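Local coordinates for protein putative pyrazinamidase/nicotinamidase (PDB 3S2S) that probably hydrolyses nicotinamide, and pyrazinamide likewise, to the free acid and ammonia as a zinc-binding hydrolase of the isochorismatase family, at residues V49-K54 / P60-S65; R138-F143 / T167-L172. All coordinates share one frame; numbering follows the deposited sequence.

Interaction 1: residues V49-K54 / P60-S65; sequences VADDGK and PAQAIS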
ATOM      1  N   VAL A  49     -28.687   7.117  -6.933  1.00 22.38           N
ATOM      2  CA  VAL A  49     -29.310   7.193  -8.250  1.00 22.85           C
ATOM      3  C   VAL A  49     -30.809   7.510  -8.196  1.00 24.39           C
ATOM      4  O   VAL A  49     -31.300   8.319  -8.986  1.00 27.55           O
ATOM      5  CB  VAL A  49     -29.089   5.890  -9.041  1.00 22.13           C
ATOM      6  CG1 VAL A  49     -29.646   6.010 -10.480  1.00 23.00           C
ATOM      7  CG2 VAL A  49     -27.578   5.530  -9.054  1.00 21.34           C
ATOM      8  N   ALA A  50     -31.523   6.864  -7.279  1.00 26.31           N
ATOM      9  CA  ALA A  50     -32.989   6.921  -7.269  1.00 24.76           C
ATOM     10  C   ALA A  50     -33.523   8.299  -6.889  1.00 30.33           C
ATOM     11  O   ALA A  50     -32.858   9.087  -6.220  1.00 31.44           O
ATOM     12  CB  ALA A  50     -33.554   5.844  -6.343  1.00 28.25           C
ATOM     13  N   ASP A  51     -34.737   8.608  -7.338  1.00 28.41           N
ATOM     14  CA  ASP A  51     -35.360   9.849  -6.919  1.00 34.19           C
ATOM     15  C   ASP A  51     -35.306  10.048  -5.396  1.00 31.14           C
ATOM     16  O   ASP A  51     -34.992  11.135  -4.922  1.00 36.72           O
ATOM     17  CB  ASP A  51     -36.816   9.909  -7.405  1.00 34.76           C
ATOM     18  CG  ASP A  51     -36.927  10.211  -8.890  1.00 41.18           C
ATOM     19  OD1 ASP A  51     -35.950  10.723  -9.482  1.00 39.70           O
ATOM     20  OD2 ASP A  51     -38.009   9.954  -9.468  1.00 42.62           O
ATOM     21  N   ASP A  52     -35.608   9.003  -4.631  1.00 34.00           N
ATOM     22  CA  ASP A  52     -35.696   9.145  -3.175  1.00 37.11           C
ATOM     23  C   ASP A  52     -34.387   8.775  -2.455  1.00 36.35           C
ATOM     24  O   ASP A  52     -34.356   8.661  -1.231  1.00 36.54           O
ATOM     25  CB  ASP A  52     -36.864   8.325  -2.622  1.00 48.58           C
ATOM     26  CG  ASP A  52     -36.760   6.852  -2.973  1.00 67.08           C
ATOM     27  OD1 ASP A  52     -35.893   6.486  -3.798  1.00 70.14           O
ATOM     28  OD2 ASP A  52     -37.548   6.056  -2.422  1.00 75.54           O
ATOM     29  N   GLY A  53     -33.315   8.593  -3.223  1.00 30.08           N
ATOM     30  CA  GLY A  53     -32.034   8.195  -2.652  1.00 27.33           C
ATOM     31  C   GLY A  53     -31.418   9.264  -1.768  1.00 31.52           C
ATOM     32  O   GLY A  53     -31.499  10.463  -2.062  1.00 34.05           O
ATOM     33  N   LYS A  54     -30.771   8.825  -0.691  1.00 32.11           N
ATOM     34  CA  LYS A  54     -30.254   9.741   0.330  1.00 33.29           C
ATOM     35  C   LYS A  54     -29.137  10.694  -0.118  1.00 32.45           C
ATOM     36  O   LYS A  54     -28.940  11.752   0.477  1.00 34.36           O
ATOM     37  CB  LYS A  54     -29.816   8.950   1.563  1.00 33.49           C
ATOM     38  CG  LYS A  54     -30.942   8.156   2.200  1.00 35.68           C
ATOM     39  CD  LYS A  54     -30.440   7.365   3.389  1.00 35.27           C
ATOM     40  CE  LYS A  54     -31.478   6.368   3.855  1.00 34.01           C
ATOM     41  NZ  LYS A  54     -30.940   5.511   4.932  1.00 30.85           N
ATOM     42  N   PRO A  60     -29.364  12.753 -14.066  1.00 27.97           N
ATOM     43  CA  PRO A  60     -28.167  12.375 -14.828  1.00 26.25           C
ATOM     44  C   PRO A  60     -27.703  10.954 -14.499  1.00 26.47           C
ATOM     45  O   PRO A  60     -27.231  10.240 -15.385  1.00 24.62           O
ATOM     46  CB  PRO A  60     -27.111  13.388 -14.360  1.00 28.44           C
ATOM     47  CG  PRO A  60     -27.892  14.552 -13.893  1.00 32.07           C
ATOM     48  CD  PRO A  60     -29.184  14.020 -13.336  1.00 31.41           C
ATOM     49  N   ALA A  61     -27.820  10.549 -13.241  1.00 24.68           N
ATOM     50  CA  ALA A  61     -27.393   9.193 -12.875  1.00 24.31           C
ATOM     51  C   ALA A  61     -28.394   8.166 -13.388  1.00 24.03           C
ATOM     52  O   ALA A  61     -28.014   7.088 -13.851  1.00 23.54           O
ATOM     53  CB  ALA A  61     -27.210   9.061 -11.365  1.00 23.42           C
ATOM     54  N   GLN A  62     -29.685   8.512 -13.351  1.00 22.87           N
ATOM     55  CA  GLN A  62     -30.698   7.574 -13.837  1.00 21.00           C
ATOM     56  C   GLN A  62     -30.549   7.381 -15.338  1.00 27.51           C
ATOM     57  O   GLN A  62     -30.850   6.319 -15.874  1.00 25.50           O
ATOM     58  CB  GLN A  62     -32.106   8.077 -13.508  1.00 26.40           C
ATOM     59  CG  GLN A  62     -32.467   7.993 -12.029  1.00 23.89           C
ATOM     60  CD  GLN A  62     -33.490   9.032 -11.625  1.00 31.74           C
ATOM     61  OE1 GLN A  62     -34.305   9.464 -12.444  1.00 35.61           O
ATOM     62  NE2 GLN A  62     -33.463   9.437 -10.357  1.00 30.72           N
ATOM     63  N   ALA A  63     -30.059   8.416 -16.011  1.00 25.53           N
ATOM     64  CA  ALA A  63     -29.953   8.392 -17.461  1.00 26.88           C
ATOM     65  C   ALA A  63     -29.043   7.280 -17.972  1.00 26.66           C
ATOM     66  O   ALA A  63     -29.218   6.808 -19.104  1.00 27.90           O
ATOM     67  CB  ALA A  63     -29.501   9.748 -17.992  1.00 27.03           C
ATOM     68  N   ILE A  64     -28.089   6.841 -17.151  1.00 23.41           N
ATOM     69  CA  ILE A  64     -27.165   5.807 -17.600  1.00 20.84           C
ATOM     70  C   ILE A  64     -27.590   4.387 -17.263  1.00 21.98           C
ATOM     71  O   ILE A  64     -26.843   3.443 -17.522  1.00 22.54           O
ATOM     72  CB  ILE A  64     -25.717   6.041 -17.088  1.00 23.46           C
ATOM     73  CG1 ILE A  64     -25.618   5.853 -15.565  1.00 21.55           C
ATOM     74  CG2 ILE A  64     -25.236   7.426 -17.501  1.00 25.98           C
ATOM     75  CD1 ILE A  64     -24.153   5.757 -15.060  1.00 21.17           C
ATOM     76  N   SER A  65     -28.786   4.232 -16.709  1.00 22.05           N
ATOM     77  CA  SER A  65     -29.188   2.925 -16.179  1.00 26.63           C
ATOM     78  C   SER A  65     -29.165   1.792 -17.220  1.00 26.77           C
ATOM     79  O   SER A  65     -28.672   0.699 -16.951  1.00 25.09           O
ATOM     80  CB  SER A  65     -30.545   3.013 -15.482  1.00 27.47           C
ATOM     81  OG  SER A  65     -30.945   1.738 -15.014  1.00 27.35           O
TER

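Interaction 2: residues R138-F143 / T167-L172; sequences RHYSAF and TDICVL. With CAD (cacodylic acid), chain F.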
ATOM      1  N   ARG A 138     -15.498   1.592   2.147  1.00 15.82           N
ATOM      2  CA  ARG A 138     -15.833   2.694   3.039  1.00 15.96           C
ATOM      3  C   ARG A 138     -15.279   4.031   2.592  1.00 16.81           C
ATOM      4  O   ARG A 138     -15.713   5.064   3.077  1.00 17.28           O
ATOM      5  CB  ARG A 138     -15.344   2.403   4.470  1.00 18.57           C
ATOM      6  CG  ARG A 138     -16.116   1.277   5.133  1.00 19.87           C
ATOM      7  CD  ARG A 138     -15.555   0.941   6.509  1.00 18.95           C
ATOM      8  NE  ARG A 138     -15.765   2.004   7.486  1.00 20.02           N
ATOM      9  CZ  ARG A 138     -14.821   2.849   7.888  1.00 19.19           C
ATOM     10  NH1 ARG A 138     -13.582   2.790   7.370  1.00 17.64           N
ATOM     11  NH2 ARG A 138     -15.111   3.767   8.796  1.00 19.71           N
ATOM     12  N   HIS A 139     -14.272   4.010   1.710  1.00 15.57           N
ATOM     13  CA  HIS A 139     -13.758   5.252   1.136  1.00 16.73           C
ATOM     14  C   HIS A 139     -14.279   5.382  -0.275  1.00 18.36           C
ATOM     15  O   HIS A 139     -14.970   4.495  -0.780  1.00 17.29           O
ATOM     16  CB  HIS A 139     -12.216   5.277   1.114  1.00 15.95           C
ATOM     17  CG  HIS A 139     -11.600   5.423   2.472  1.00 18.61           C
ATOM     18  ND1 HIS A 139     -10.289   5.074   2.731  1.00 19.41           N
ATOM     19  CD2 HIS A 139     -12.113   5.865   3.643  1.00 19.48           C
ATOM     20  CE1 HIS A 139     -10.017   5.312   4.006  1.00 21.59           C
ATOM     21  NE2 HIS A 139     -11.103   5.804   4.580  1.00 21.54           N
ATOM     22  N   TYR A 140     -13.922   6.468  -0.941  1.00 15.90           N
ATOM     23  CA  TYR A 140     -14.459   6.694  -2.280  1.00 14.19           C
ATOM     24  C   TYR A 140     -13.863   5.729  -3.316  1.00 15.66           C
ATOM     25  O   TYR A 140     -14.582   5.093  -4.111  1.00 13.95           O
ATOM     26  CB  TYR A 140     -14.183   8.146  -2.672  1.00 14.57           C
ATOM     27  CG  TYR A 140     -14.663   9.156  -1.643  1.00 16.06           C
ATOM     28  CD1 TYR A 140     -16.027   9.333  -1.390  1.00 20.45           C
ATOM     29  CD2 TYR A 140     -13.755   9.972  -0.966  1.00 16.40           C
ATOM     30  CE1 TYR A 140     -16.457  10.276  -0.460  1.00 20.75           C
ATOM     31  CE2 TYR A 140     -14.180  10.908  -0.042  1.00 19.10           C
ATOM     32  CZ  TYR A 140     -15.531  11.067   0.198  1.00 19.93           C
ATOM     33  OH  TYR A 140     -15.939  12.009   1.125  1.00 22.34           O
ATOM     34  N   SER A 141     -12.540   5.555  -3.260  1.00 15.57           N
ATOM     35  CA  SER A 141     -11.878   4.603  -4.141  1.00 15.49           C
ATOM     36  C   SER A 141     -12.229   3.136  -3.849  1.00 14.39           C
ATOM     37  O   SER A 141     -12.227   2.692  -2.706  1.00 14.56           O
ATOM     38  CB  SER A 141     -10.356   4.751  -4.012  1.00 15.35           C
ATOM     39  OG  SER A 141      -9.702   3.693  -4.706  1.00 15.54           O
ATOM     40  N   ALA A 142     -12.464   2.383  -4.912  1.00 13.58           N
ATOM     41  CA  ALA A 142     -12.770   0.960  -4.795  1.00 13.68           C
ATOM     42  C   ALA A 142     -11.573   0.150  -4.271  1.00 15.62           C
ATOM     43  O   ALA A 142     -11.744  -0.997  -3.871  1.00 15.50           O
ATOM     44  CB  ALA A 142     -13.176   0.423  -6.153  1.00 16.32           C
ATOM     45  N   PHE A 143     -10.383   0.734  -4.309  1.00 14.02           N
ATOM     46  CA  PHE A 143      -9.165   0.032  -3.887  1.00 14.80           C
ATOM     47  C   PHE A 143      -8.887   0.210  -2.403  1.00 14.51           C
ATOM     48  O   PHE A 143      -8.183  -0.601  -1.802  1.00 13.88           O
ATOM     49  CB  PHE A 143      -7.932   0.524  -4.668  1.00 12.55           C
ATOM     50  CG  PHE A 143      -7.899   0.079  -6.108  1.00 11.84           C
ATOM     51  CD1 PHE A 143      -7.366  -1.181  -6.445  1.00 14.53           C
ATOM     52  CD2 PHE A 143      -8.415   0.887  -7.114  1.00 15.02           C
ATOM     53  CE1 PHE A 143      -7.330  -1.599  -7.781  1.00 16.35           C
ATOM     54  CE2 PHE A 143      -8.397   0.461  -8.458  1.00 14.68           C
ATOM     55  CZ  PHE A 143      -7.850  -0.783  -8.782  1.00 15.59           C
ATOM     56  N   THR A 167     -18.733  10.490 -11.320  1.00 18.28           N
ATOM     57  CA  THR A 167     -17.538  10.571 -12.163  1.00 21.59           C
ATOM     58  C   THR A 167     -16.372  11.253 -11.450  1.00 17.57           C
ATOM     59  O   THR A 167     -15.221  10.792 -11.544  1.00 19.36           O
ATOM     60  CB  THR A 167     -17.855  11.361 -13.447  1.00 20.63           C
ATOM     61  OG1 THR A 167     -19.155  10.986 -13.914  1.00 23.13           O
ATOM     62  CG2 THR A 167     -16.838  11.055 -14.527  1.00 20.85           C
ATOM     63  N   ASP A 168     -16.672  12.346 -10.746  1.00 19.82           N
ATOM     64  CA  ASP A 168     -15.647  13.193 -10.136  1.00 20.56           C
ATOM     65  C   ASP A 168     -15.280  12.823  -8.701  1.00 22.67           C
ATOM     66  O   ASP A 168     -14.415  13.474  -8.112  1.00 18.09           O
ATOM     67  CB  ASP A 168     -16.086  14.670 -10.185  1.00 21.31           C
ATOM     68  CG  ASP A 168     -17.412  14.898  -9.484  1.00 25.09           C
ATOM     69  OD1 ASP A 168     -18.388  14.204  -9.835  1.00 24.46           O
ATOM     70  OD2 ASP A 168     -17.479  15.751  -8.567  1.00 26.21           O
ATOM     71  N   ILE A 169     -15.918  11.798  -8.121  1.00 17.44           N
ATOM     72  CA  ILE A 169     -15.551  11.380  -6.771  1.00 16.99           C
ATOM     73  C   ILE A 169     -15.157   9.892  -6.791  1.00 16.95           C
ATOM     74  O   ILE A 169     -13.969   9.570  -6.940  1.00 17.24           O
ATOM     75  CB  ILE A 169     -16.657  11.694  -5.744  1.00 17.95           C
ATOM     76  CG1 ILE A 169     -16.955  13.198  -5.785  1.00 21.43           C
ATOM     77  CG2 ILE A 169     -16.228  11.260  -4.342  1.00 22.84           C
ATOM     78  CD1 ILE A 169     -18.170  13.606  -4.954  1.00 23.95           C
ATOM     79  N   CYS A 170     -16.114   8.975  -6.675  1.00 16.48           N
ATOM     80  CA  CYS A 170     -15.714   7.556  -6.608  1.00 17.13           C
ATOM     81  C   CYS A 170     -15.041   7.002  -7.861  1.00 18.92           C
ATOM     82  O   CYS A 170     -14.096   6.199  -7.780  1.00 16.58           O
ATOM     83  CB  CYS A 170     -16.874   6.653  -6.149  1.00 14.71           C
ATOM     84  SG  CYS A 170     -17.391   7.101  -4.446  1.00 20.90           S
ATOM     85  N   VAL A 171     -15.508   7.423  -9.029  1.00 15.42           N
ATOM     86  CA  VAL A 171     -14.881   6.971 -10.252  1.00 17.88           C
ATOM     87  C   VAL A 171     -13.486   7.573 -10.341  1.00 17.07           C
ATOM     88  O   VAL A 171     -12.521   6.859 -10.589  1.00 17.11           O
ATOM     89  CB  VAL A 171     -15.732   7.361 -11.466  1.00 15.13           C
ATOM     90  CG1 VAL A 171     -15.020   6.983 -12.747  1.00 17.05           C
ATOM     91  CG2 VAL A 171     -17.128   6.670 -11.380  1.00 16.56           C
ATOM     92  N   LEU A 172     -13.375   8.888 -10.129  1.00 14.98           N
ATOM     93  CA  LEU A 172     -12.049   9.552 -10.152  1.00 15.95           C
ATOM     94  C   LEU A 172     -11.047   8.968  -9.150  1.00 17.29           C
ATOM     95  O   LEU A 172      -9.909   8.660  -9.520  1.00 16.44           O
ATOM     96  CB  LEU A 172     -12.201  11.064  -9.925  1.00 16.11           C
ATOM     97  CG  LEU A 172     -10.893  11.862  -9.982  1.00 19.03           C
ATOM     98  CD1 LEU A 172     -10.276  11.722 -11.338  1.00 21.77           C
ATOM     99  CD2 LEU A 172     -11.197  13.338  -9.683  1.00 23.43           C
TER
HETATM  100 AS   CAD F 185     -19.201   8.429  -4.809  0.80 24.59          AS
HETATM  101  C1  CAD F 185     -20.710   7.236  -5.118  1.00 19.95           C
HETATM  102  C2  CAD F 185     -19.518   9.587  -3.236  1.00 26.46           C
HETATM  103  O1  CAD F 185     -18.717   9.226  -6.152  1.00 32.58           O

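Interaction 1: residues V49-K54 / P60-S65
Q62 reaches across to the loop beyond V49 and spends its amide nitrogen on two oxygens at once. NE2 gives one N-H to the backbone O of V49 at 2.8 Å, a nearly straight bond (165°) that lies in the carbonyl plane and in the amide plane. The other goes to OD1 of D51, 2.9 Å from NE2, which it meets from above the carboxylate plane; the side chains of D51 and Q62 cross at about a right angle, with amide and carboxylate planes 67° apart. Glutamine suits the place because its extended chain (chi2 153°) carries a double donor to the backbone carbonyl of V49, the last residue of helix 46-49, and to a nearby carboxylate, which together fix the rotation of the amide. Nearer the backbone of Q62, V49 and Q62 slide past each other in opposite senses, V49 CG1 lying 3.8 Å from Q62 CG. The same methyl rests 4.0 Å from A61 CB, where a small residue lets the helix come close. A type I turn from A50 to G53 brings D51 round to Q62. The contact thus ties the end of helix 46-49 to the short helix 59-62, with Y44 and Y116 packed on V49.

Interaction 2: residues R138-F143 / T167-L172
The cacodylate pocket, which includes Y140, I169 and C170, is built here where a loop meets the start of a helix. In the cysteine hydrolases of this family a cysteine at this helix start is the usual nucleophile, and C170 is probably its counterpart. Its SG lies only 2.3 Å from the arsenic AS of cacodylic acid, while its backbone N donates to ligand O1 at 2.7 Å (159°). L166 N, just ahead of the helix, also hydrogen-bonds the ligand; two backbone N-H groups thus face it, consistent with an oxyanion hole. Y140 supplies the aromatic wall. The methyl CG2 of I169 sits over one face of its ring, 4.0 Å from the centroid and 28° off the normal, a CH-pi contact closest at CD1 (3.5 Å). C170 SG instead stands at the ring edge, 5.3 Å from the centroid, and touches Y140 CB at 3.8 Å. The beta-branched isoleucine suits the place: its CG2, anti to the backbone N, is turned onto the ring, and its CB lies 3.2 Å from ligand O1. Tyrosine adds a polar end to its flat surface, its OH bonding to the backbone O of V210 of the second subunit. Beyond it, S141 OG accepts from F143 N in an ST turn and also bonds to D177, tying the loop to helix 167-180. The contact therefore joins the loop between strand 132-137 and helix 148-154 to the first turn of helix 167-180, which follows strand 159-165 of the parallel sheet.

Interactions 1 and 2 follow one another along the chain, the first closing before the second opens, and their centres lie about 17 Å apart. They do not touch; their nearest atoms are about 7 Å from each other. Interaction 2 forms part of the cacodylate pocket itself, and the Y140 side chain is about 5 Å from the zinc ion held by D87, H89, E98 and H105. Interaction 1 stands further back: the V49 side chain is about 8 Å from the cacodylate and about 13 Å from the zinc. F48, which precedes V49, belongs to the pocket, so 49-54 begins next to a residue of the site that 167-172 helps to build.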